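PDB 4F82: thioredoxin Reductase from Burkholderia cenocepacia, which probably reduces hydrogen peroxide and organic hydroperoxides as a thiol-dependent peroxidase of the Prx5 subfamily, protecting the cell against oxidative stress. Local coordinates for residues Ala58-Val72 with Ala99-Arg111. Residues are numbered along the deposited sequence; the frame is centred on the assembly and turned at random.
Sequences AFTPTCSAQHVPGYV and AWGRDLHTAGKVR
Next to the predicted peroxidatic cysteine of this peroxiredoxin, C63, the indole of W100 packs against the loop that leads into helix 61-80, its edge turned to the first turns of that helix. A58 lies on one indole face, its CA 3.4 Å from the centroid of the six-membered ring and almost on the ring normal. L104 CD1 covers the opposite face near the rim. At the edge, W100 NE1 donates to S64 OG (3.0 Å), a bent bond (N-H...O 143°) that stays close to the indole plane. With OG placed beside its own backbone N (chi1 -64°), the S64 hydroxyl donates in turn to T60 O at 2.8 Å; that carbonyl also receives S64 N. The hydroxyl thus links the indole N-H to the first helical turn, and with the packing on both faces it limits the rotation of the ring. C63 CB meets the benzo edge at W100 CZ2 (3.9 Å), making W100 a second-shell neighbour of the predicted sulfenic acid site, which R141 also approaches.

F59 slides past W100 in the reverse direction, the two planes inclined at 39°, with W100 CD1 over the centre of the phenyl face; D103 OD2 comes to the phenyl edge, 3.4 Å from F59 CE1. V96 of the second subunit packs on F59, tying this corner to the dimer interface. In the thioredoxin fold, helices 61-80 and 94-103 pack side by side against the central sheet, where L55 of strand 49-55 touches both V68 and W100. Farther along, V68 sets CG1 against L104 CD1 (3.6 Å) and CG2 against W100 CH2. A Schellman motif with H105 as C-prime ends helix 94-103, and the chain beyond brings T106 CG2 and V110 CG2 against V72 CG2.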
ATOM      1  N   ALA A  58       2.827   2.939   5.201  1.00  5.90           N
ATOM      2  CA  ALA A  58       4.138   3.244   4.625  1.00  5.96           C
ATOM      3  C   ALA A  58       4.058   4.521   3.778  1.00  9.90           C
ATOM      4  O   ALA A  58       3.019   4.816   3.161  1.00  6.37           O
ATOM      5  CB  ALA A  58       4.643   2.069   3.776  1.00  6.01           C
ATOM      6  N   PHE A  59       5.169   5.266   3.750  1.00  9.60           N
ATOM      7  CA  PHE A  59       5.323   6.485   2.957  1.00  8.33           C
ATOM      8  C   PHE A  59       4.483   7.704   3.377  1.00  6.82           C
ATOM      9  O   PHE A  59       4.464   8.703   2.672  1.00  7.17           O
ATOM     10  CB  PHE A  59       5.137   6.168   1.471  1.00  9.07           C
ATOM     11  CG  PHE A  59       6.282   5.342   0.888  1.00 11.59           C
ATOM     12  CD1 PHE A  59       7.479   5.954   0.514  1.00 10.39           C
ATOM     13  CD2 PHE A  59       6.167   3.966   0.735  1.00  6.77           C
ATOM     14  CE1 PHE A  59       8.528   5.212  -0.009  1.00  9.86           C
ATOM     15  CE2 PHE A  59       7.217   3.215   0.202  1.00  6.91           C
ATOM     16  CZ  PHE A  59       8.399   3.840  -0.168  1.00  7.76           C
ATOM     17  N   THR A  60       3.787   7.625   4.506  1.00 11.06           N
ATOM     18  CA  THR A  60       2.980   8.762   4.978  1.00  6.86           C
ATOM     19  C   THR A  60       3.804   9.666   5.922  1.00  9.45           C
ATOM     20  O   THR A  60       4.830   9.244   6.462  1.00  6.79           O
ATOM     21  CB  THR A  60       1.599   8.302   5.615  1.00  7.67           C
ATOM     22  OG1 THR A  60       1.828   7.516   6.794  1.00  6.73           O
ATOM     23  CG2 THR A  60       0.781   7.500   4.626  1.00  9.71           C
ATOM     24  N   PRO A  61       3.372  10.925   6.099  1.00  7.33           N
ATOM     25  CA  PRO A  61       4.342  11.861   6.670  1.00  7.57           C
ATOM     26  C   PRO A  61       4.755  11.635   8.116  1.00  7.38           C
ATOM     27  O   PRO A  61       5.952  11.689   8.395  1.00  8.69           O
ATOM     28  CB  PRO A  61       3.653  13.214   6.506  1.00  8.23           C
ATOM     29  CG  PRO A  61       2.863  13.028   5.168  1.00 12.90           C
ATOM     30  CD  PRO A  61       2.299  11.628   5.349  1.00 12.47           C
ATOM     31  N   THR A  62       3.826  11.369   9.028  1.00  9.43           N
ATOM     32  CA  THR A  62       4.277  11.304  10.426  1.00  9.76           C
ATOM     33  C   THR A  62       4.976   9.968  10.646  1.00 11.98           C
ATOM     34  O   THR A  62       6.047   9.887  11.282  1.00  8.98           O
ATOM     35  CB  THR A  62       3.136  11.522  11.403  1.00  8.60           C
ATOM     36  OG1 THR A  62       2.658  12.877  11.279  1.00  7.76           O
ATOM     37  CG2 THR A  62       3.593  11.273  12.848  1.00 12.44           C
ATOM     38  N   CYS A  63       4.367   8.918  10.099  1.00  6.48           N
ATOM     39  CA  CYS A  63       5.017   7.607  10.007  1.00  6.17           C
ATOM     40  C   CYS A  63       6.466   7.654   9.518  1.00  7.72           C
ATOM     41  O   CYS A  63       7.344   7.014  10.100  1.00  9.12           O
ATOM     42  CB  CYS A  63       4.221   6.693   9.086  1.00  6.02           C
ATOM     43  SG  CYS A  63       2.539   6.301   9.686  1.00  8.01           S
ATOM     44  N   SER A  64       6.708   8.393   8.449  1.00  6.51           N
ATOM     45  CA  SER A  64       8.010   8.424   7.790  1.00  9.12           C
ATOM     46  C   SER A  64       9.034   9.373   8.425  1.00  9.22           C
ATOM     47  O   SER A  64      10.223   9.027   8.526  1.00 11.10           O
ATOM     48  CB  SER A  64       7.867   8.823   6.309  1.00  8.72           C
ATOM     49  OG  SER A  64       7.120   7.869   5.584  1.00  7.09           O
ATOM     50  N   ALA A  65       8.593  10.573   8.794  1.00  8.18           N
ATOM     51  CA  ALA A  65       9.485  11.631   9.298  1.00  7.74           C
ATOM     52  C   ALA A  65       9.826  11.443  10.783  1.00  7.69           C
ATOM     53  O   ALA A  65      10.886  11.844  11.264  1.00 11.78           O
ATOM     54  CB  ALA A  65       8.814  13.021   9.103  1.00  9.73           C
ATOM     55  N   GLN A  66       8.884  10.852  11.512  1.00  7.56           N
ATOM     56  CA  GLN A  66       8.954  10.805  12.974  1.00  8.01           C
ATOM     57  C   GLN A  66       8.920   9.393  13.576  1.00 10.51           C
ATOM     58  O   GLN A  66       9.791   9.016  14.375  1.00  7.02           O
ATOM     59  CB  GLN A  66       7.767  11.563  13.544  1.00  9.45           C
ATOM     60  CG  GLN A  66       8.006  13.014  13.834  1.00 14.71           C
ATOM     61  CD  GLN A  66       7.095  13.448  14.956  1.00 21.67           C
ATOM     62  OE1 GLN A  66       5.948  13.791  14.705  1.00 20.06           O
ATOM     63  NE2 GLN A  66       7.578  13.370  16.210  1.00 25.11           N
ATOM     64  N   HIS A  67       7.877   8.641  13.258  1.00 11.61           N
ATOM     65  CA  HIS A  67       7.627   7.388  13.969  1.00  9.65           C
ATOM     66  C   HIS A  67       8.690   6.279  13.748  1.00  9.52           C
ATOM     67  O   HIS A  67       9.262   5.791  14.731  1.00  6.29           O
ATOM     68  CB  HIS A  67       6.195   6.877  13.736  1.00  6.85           C
ATOM     69  CG  HIS A  67       5.707   5.972  14.820  1.00  5.98           C
ATOM     70  ND1 HIS A  67       4.451   5.399  14.807  1.00  5.88           N
ATOM     71  CD2 HIS A  67       6.318   5.537  15.954  1.00  6.03           C
ATOM     72  CE1 HIS A  67       4.299   4.667  15.905  1.00  5.87           C
ATOM     73  NE2 HIS A  67       5.414   4.734  16.616  1.00  5.95           N
ATOM     74  N   VAL A  68       8.968   5.900  12.490  1.00  6.17           N
ATOM     75  CA  VAL A  68      10.002   4.914  12.195  1.00 12.77           C
ATOM     76  C   VAL A  68      11.418   5.437  12.529  1.00 11.28           C
ATOM     77  O   VAL A  68      12.241   4.692  13.104  1.00  6.69           O
ATOM     78  CB  VAL A  68       9.900   4.373  10.714  1.00  6.58           C
ATOM     79  CG1 VAL A  68      11.004   3.372  10.409  1.00  6.61           C
ATOM     80  CG2 VAL A  68       8.576   3.694  10.509  1.00  5.84           C
ATOM     81  N   PRO A  69      11.714   6.711  12.203  1.00  6.85           N
ATOM     82  CA  PRO A  69      13.086   7.140  12.523  1.00  7.31           C
ATOM     83  C   PRO A  69      13.398   7.158  14.030  1.00  8.37           C
ATOM     84  O   PRO A  69      14.523   6.820  14.397  1.00 12.55           O
ATOM     85  CB  PRO A  69      13.179   8.532  11.919  1.00  7.64           C
ATOM     86  CG  PRO A  69      12.225   8.466  10.741  1.00  7.37           C
ATOM     87  CD  PRO A  69      11.058   7.635  11.254  1.00  6.89           C
ATOM     88  N   GLY A  70      12.428   7.486  14.883  1.00  8.34           N
ATOM     89  CA  GLY A  70      12.641   7.389  16.325  1.00  8.22           C
ATOM     90  C   GLY A  70      13.060   5.961  16.719  1.00  9.29           C
ATOM     91  O   GLY A  70      13.953   5.766  17.547  1.00 11.34           O
ATOM     92  N   TYR A  71      12.430   4.954  16.123  1.00  6.94           N
ATOM     93  CA  TYR A  71      12.856   3.588  16.452  1.00 12.61           C
ATOM     94  C   TYR A  71      14.235   3.216  15.888  1.00 12.96           C
ATOM     95  O   TYR A  71      15.026   2.580  16.574  1.00 10.56           O
ATOM     96  CB  TYR A  71      11.767   2.578  16.087  1.00  7.98           C
ATOM     97  CG  TYR A  71      10.650   2.596  17.112  1.00  9.02           C
ATOM     98  CD1 TYR A  71      10.788   1.888  18.319  1.00  9.00           C
ATOM     99  CD2 TYR A  71       9.479   3.342  16.898  1.00  7.89           C
ATOM    100  CE1 TYR A  71       9.784   1.906  19.286  1.00 10.90           C
ATOM    101  CE2 TYR A  71       8.450   3.367  17.874  1.00  6.18           C
ATOM    102  CZ  TYR A  71       8.629   2.659  19.062  1.00  9.02           C
ATOM    103  OH  TYR A  71       7.635   2.638  20.039  1.00  8.87           O
ATOM    104  N   VAL A  72      14.526   3.615  14.650  1.00 15.17           N
ATOM    105  CA  VAL A  72      15.871   3.381  14.098  1.00 11.51           C
ATOM    106  C   VAL A  72      16.881   4.069  15.006  1.00 17.61           C
ATOM    107  O   VAL A  72      17.929   3.500  15.362  1.00 15.81           O
ATOM    108  CB  VAL A  72      15.947   3.883  12.626  1.00 19.43           C
ATOM    109  CG1 VAL A  72      17.416   3.978  12.077  1.00 14.46           C
ATOM    110  CG2 VAL A  72      15.049   2.996  11.735  1.00 13.37           C
ATOM    111  N   ALA A  99      10.602  -1.422   0.159  1.00  8.77           N
ATOM    112  CA  ALA A  99      11.095  -0.181  -0.420  1.00 10.41           C
ATOM    113  C   ALA A  99      11.142   0.915   0.633  1.00  9.34           C
ATOM    114  O   ALA A  99      12.074   1.719   0.673  1.00  8.63           O
ATOM    115  CB  ALA A  99      10.176   0.247  -1.572  1.00  8.98           C
ATOM    116  N   TRP A 100      10.112   0.975   1.461  1.00  6.33           N
ATOM    117  CA  TRP A 100      10.083   1.976   2.520  1.00  6.76           C
ATOM    118  C   TRP A 100      11.233   1.764   3.493  1.00  8.36           C
ATOM    119  O   TRP A 100      11.896   2.733   3.887  1.00  7.38           O
ATOM    120  CB  TRP A 100       8.767   1.858   3.274  1.00  5.78           C
ATOM    121  CG  TRP A 100       8.379   3.051   4.093  1.00 10.23           C
ATOM    122  CD1 TRP A 100       8.611   4.383   3.817  1.00  9.71           C
ATOM    123  CD2 TRP A 100       7.677   3.010   5.329  1.00  5.40           C
ATOM    124  NE1 TRP A 100       8.084   5.170   4.831  1.00  7.42           N
ATOM    125  CE2 TRP A 100       7.495   4.348   5.760  1.00  6.99           C
ATOM    126  CE3 TRP A 100       7.177   1.961   6.122  1.00  5.37           C
ATOM    127  CZ2 TRP A 100       6.842   4.664   6.957  1.00  5.36           C
ATOM    128  CZ3 TRP A 100       6.511   2.274   7.299  1.00 10.16           C
ATOM    129  CH2 TRP A 100       6.346   3.618   7.704  1.00  5.05           C
ATOM    130  N   GLY A 101      11.480   0.507   3.882  1.00  9.87           N
ATOM    131  CA  GLY A 101      12.517   0.217   4.872  1.00  6.09           C
ATOM    132  C   GLY A 101      13.884   0.628   4.337  1.00  9.44           C
ATOM    133  O   GLY A 101      14.713   1.142   5.074  1.00  6.79           O
ATOM    134  N   ARG A 102      14.129   0.386   3.051  1.00  8.07           N
ATOM    135  CA  ARG A 102      15.391   0.788   2.428  1.00  9.54           C
ATOM    136  C   ARG A 102      15.491   2.319   2.420  1.00 12.54           C
ATOM    137  O   ARG A 102      16.553   2.882   2.705  1.00 14.34           O
ATOM    138  CB  ARG A 102      15.500   0.240   1.002  1.00 10.40           C
ATOM    139  CG  ARG A 102      15.689  -1.282   0.919  1.00  7.84           C
ATOM    140  CD  ARG A 102      16.094  -1.744  -0.519  1.00  8.37           C
ATOM    141  NE  ARG A 102      15.085  -1.387  -1.531  1.00 10.43           N
ATOM    142  CZ  ARG A 102      13.988  -2.119  -1.753  1.00 11.65           C
ATOM    143  NH1 ARG A 102      13.799  -3.223  -1.041  1.00  8.17           N
ATOM    144  NH2 ARG A 102      13.093  -1.763  -2.674  1.00  9.40           N
ATOM    145  N   ASP A 103      14.396   3.002   2.113  1.00 13.63           N
ATOM    146  CA  ASP A 103      14.447   4.464   2.142  1.00 12.87           C
ATOM    147  C   ASP A 103      14.794   4.952   3.555  1.00 10.40           C
ATOM    148  O   ASP A 103      15.524   5.922   3.703  1.00  9.99           O
ATOM    149  CB  ASP A 103      13.126   5.067   1.701  1.00 14.09           C
ATOM    150  CG  ASP A 103      12.979   5.117   0.219  1.00 28.25           C
ATOM    151  OD1 ASP A 103      13.967   4.807  -0.487  1.00 32.45           O
ATOM    152  OD2 ASP A 103      11.873   5.486  -0.245  1.00 32.00           O
ATOM    153  N   LEU A 104      14.324   4.255   4.591  1.00 11.24           N
ATOM    154  CA  LEU A 104      14.513   4.726   5.978  1.00  9.55           C
ATOM    155  C   LEU A 104      15.686   4.067   6.722  1.00 11.14           C
ATOM    156  O   LEU A 104      15.864   4.302   7.925  1.00  7.28           O
ATOM    157  CB  LEU A 104      13.221   4.521   6.795  1.00  8.48           C
ATOM    158  CG  LEU A 104      11.947   5.234   6.298  1.00  9.00           C
ATOM    159  CD1 LEU A 104      10.753   4.742   7.104  1.00  9.78           C
ATOM    160  CD2 LEU A 104      12.076   6.745   6.411  1.00 13.73           C
ATOM    161  N   HIS A 105      16.491   3.253   6.027  1.00 10.94           N
ATOM    162  CA  HIS A 105      17.705   2.635   6.611  1.00 10.97           C
ATOM    163  C   HIS A 105      17.468   1.791   7.846  1.00 13.06           C
ATOM    164  O   HIS A 105      18.218   1.876   8.824  1.00 11.79           O
ATOM    165  CB  HIS A 105      18.769   3.688   6.899  1.00 19.96           C
ATOM    166  CG  HIS A 105      19.106   4.506   5.699  1.00 30.96           C
ATOM    167  ND1 HIS A 105      19.709   3.965   4.580  1.00 38.26           N
ATOM    168  CD2 HIS A 105      18.872   5.808   5.409  1.00 36.99           C
ATOM    169  CE1 HIS A 105      19.855   4.906   3.664  1.00 40.53           C
ATOM    170  NE2 HIS A 105      19.350   6.032   4.140  1.00 40.44           N
ATOM    171  N   THR A 106      16.442   0.950   7.770  1.00  6.97           N
ATOM    172  CA  THR A 106      15.978   0.163   8.894  1.00 10.50           C
ATOM    173  C   THR A 106      16.711  -1.176   9.046  1.00 10.18           C
ATOM    174  O   THR A 106      16.571  -1.853  10.070  1.00  9.30           O
ATOM    175  CB  THR A 106      14.492  -0.133   8.704  1.00 10.52           C
ATOM    176  OG1 THR A 106      14.305  -0.952   7.528  1.00  7.43           O
ATOM    177  CG2 THR A 106      13.720   1.162   8.524  1.00 11.92           C
ATOM    178  N   ALA A 107      17.484  -1.562   8.031  1.00  7.15           N
ATOM    179  CA  ALA A 107      18.112  -2.902   8.005  1.00 16.22           C
ATOM    180  C   ALA A 107      18.843  -3.204   9.312  1.00 16.90           C
ATOM    181  O   ALA A 107      19.662  -2.401   9.760  1.00  7.88           O
ATOM    182  CB  ALA A 107      19.063  -3.032   6.851  1.00 17.65           C
ATOM    183  N   GLY A 108      18.521  -4.335   9.935  1.00  7.39           N
ATOM    184  CA  GLY A 108      19.191  -4.731  11.169  1.00  7.63           C
ATOM    185  C   GLY A 108      18.719  -3.960  12.404  1.00 12.76           C
ATOM    186  O   GLY A 108      19.202  -4.208  13.500  1.00 10.88           O
ATOM    187  N   LYS A 109      17.793  -3.018  12.257  1.00 10.15           N
ATOM    188  CA  LYS A 109      17.316  -2.257  13.420  1.00 10.39           C
ATOM    189  C   LYS A 109      15.829  -2.404  13.645  1.00  9.63           C
ATOM    190  O   LYS A 109      15.381  -2.573  14.766  1.00  9.33           O
ATOM    191  CB  LYS A 109      17.713  -0.772  13.329  1.00 11.68           C
ATOM    192  CG  LYS A 109      19.220  -0.576  13.087  1.00 15.82           C
ATOM    193  CD  LYS A 109      19.734   0.713  13.710  1.00 20.73           C
ATOM    194  CE  LYS A 109      21.237   0.907  13.451  1.00 24.89           C
ATOM    195  NZ  LYS A 109      21.536   1.007  11.985  1.00 27.39           N
ATOM    196  N   VAL A 110      15.050  -2.329  12.584  1.00  7.89           N
ATOM    197  CA  VAL A 110      13.613  -2.451  12.722  1.00  5.62           C
ATOM    198  C   VAL A 110      13.201  -3.373  11.587  1.00  9.05           C
ATOM    199  O   VAL A 110      13.559  -3.100  10.423  1.00 11.09           O
ATOM    200  CB  VAL A 110      12.930  -1.075  12.552  1.00  5.46           C
ATOM    201  CG1 VAL A 110      11.411  -1.240  12.597  1.00  5.23           C
ATOM    202  CG2 VAL A 110      13.427  -0.110  13.632  1.00  5.65           C
ATOM    203  N   ARG A 111      12.510  -4.476  11.915  1.00  7.56           N
ATOM    204  CA  ARG A 111      11.942  -5.381  10.915  1.00  5.37           C
ATOM    205  C   ARG A 111      10.661  -4.732  10.384  1.00 11.95           C
ATOM    206  O   ARG A 111       9.795  -4.295  11.179  1.00  9.33           O
ATOM    207  CB  ARG A 111      11.607  -6.709  11.541  1.00  6.27           C
ATOM    208  CG  ARG A 111      12.824  -7.483  12.049  1.00 10.07           C
ATOM    209  CD  ARG A 111      12.425  -8.842  12.587  1.00  6.94           C
ATOM    210  NE  ARG A 111      11.975  -9.710  11.499  1.00 12.46           N
ATOM    211  CZ  ARG A 111      11.384 -10.891  11.676  1.00 13.86           C
ATOM    212  NH1 ARG A 111      11.181 -11.355  12.909  1.00 13.93           N
ATOM    213  NH2 ARG A 111      11.015 -11.629  10.626  1.00 12.48           N
TER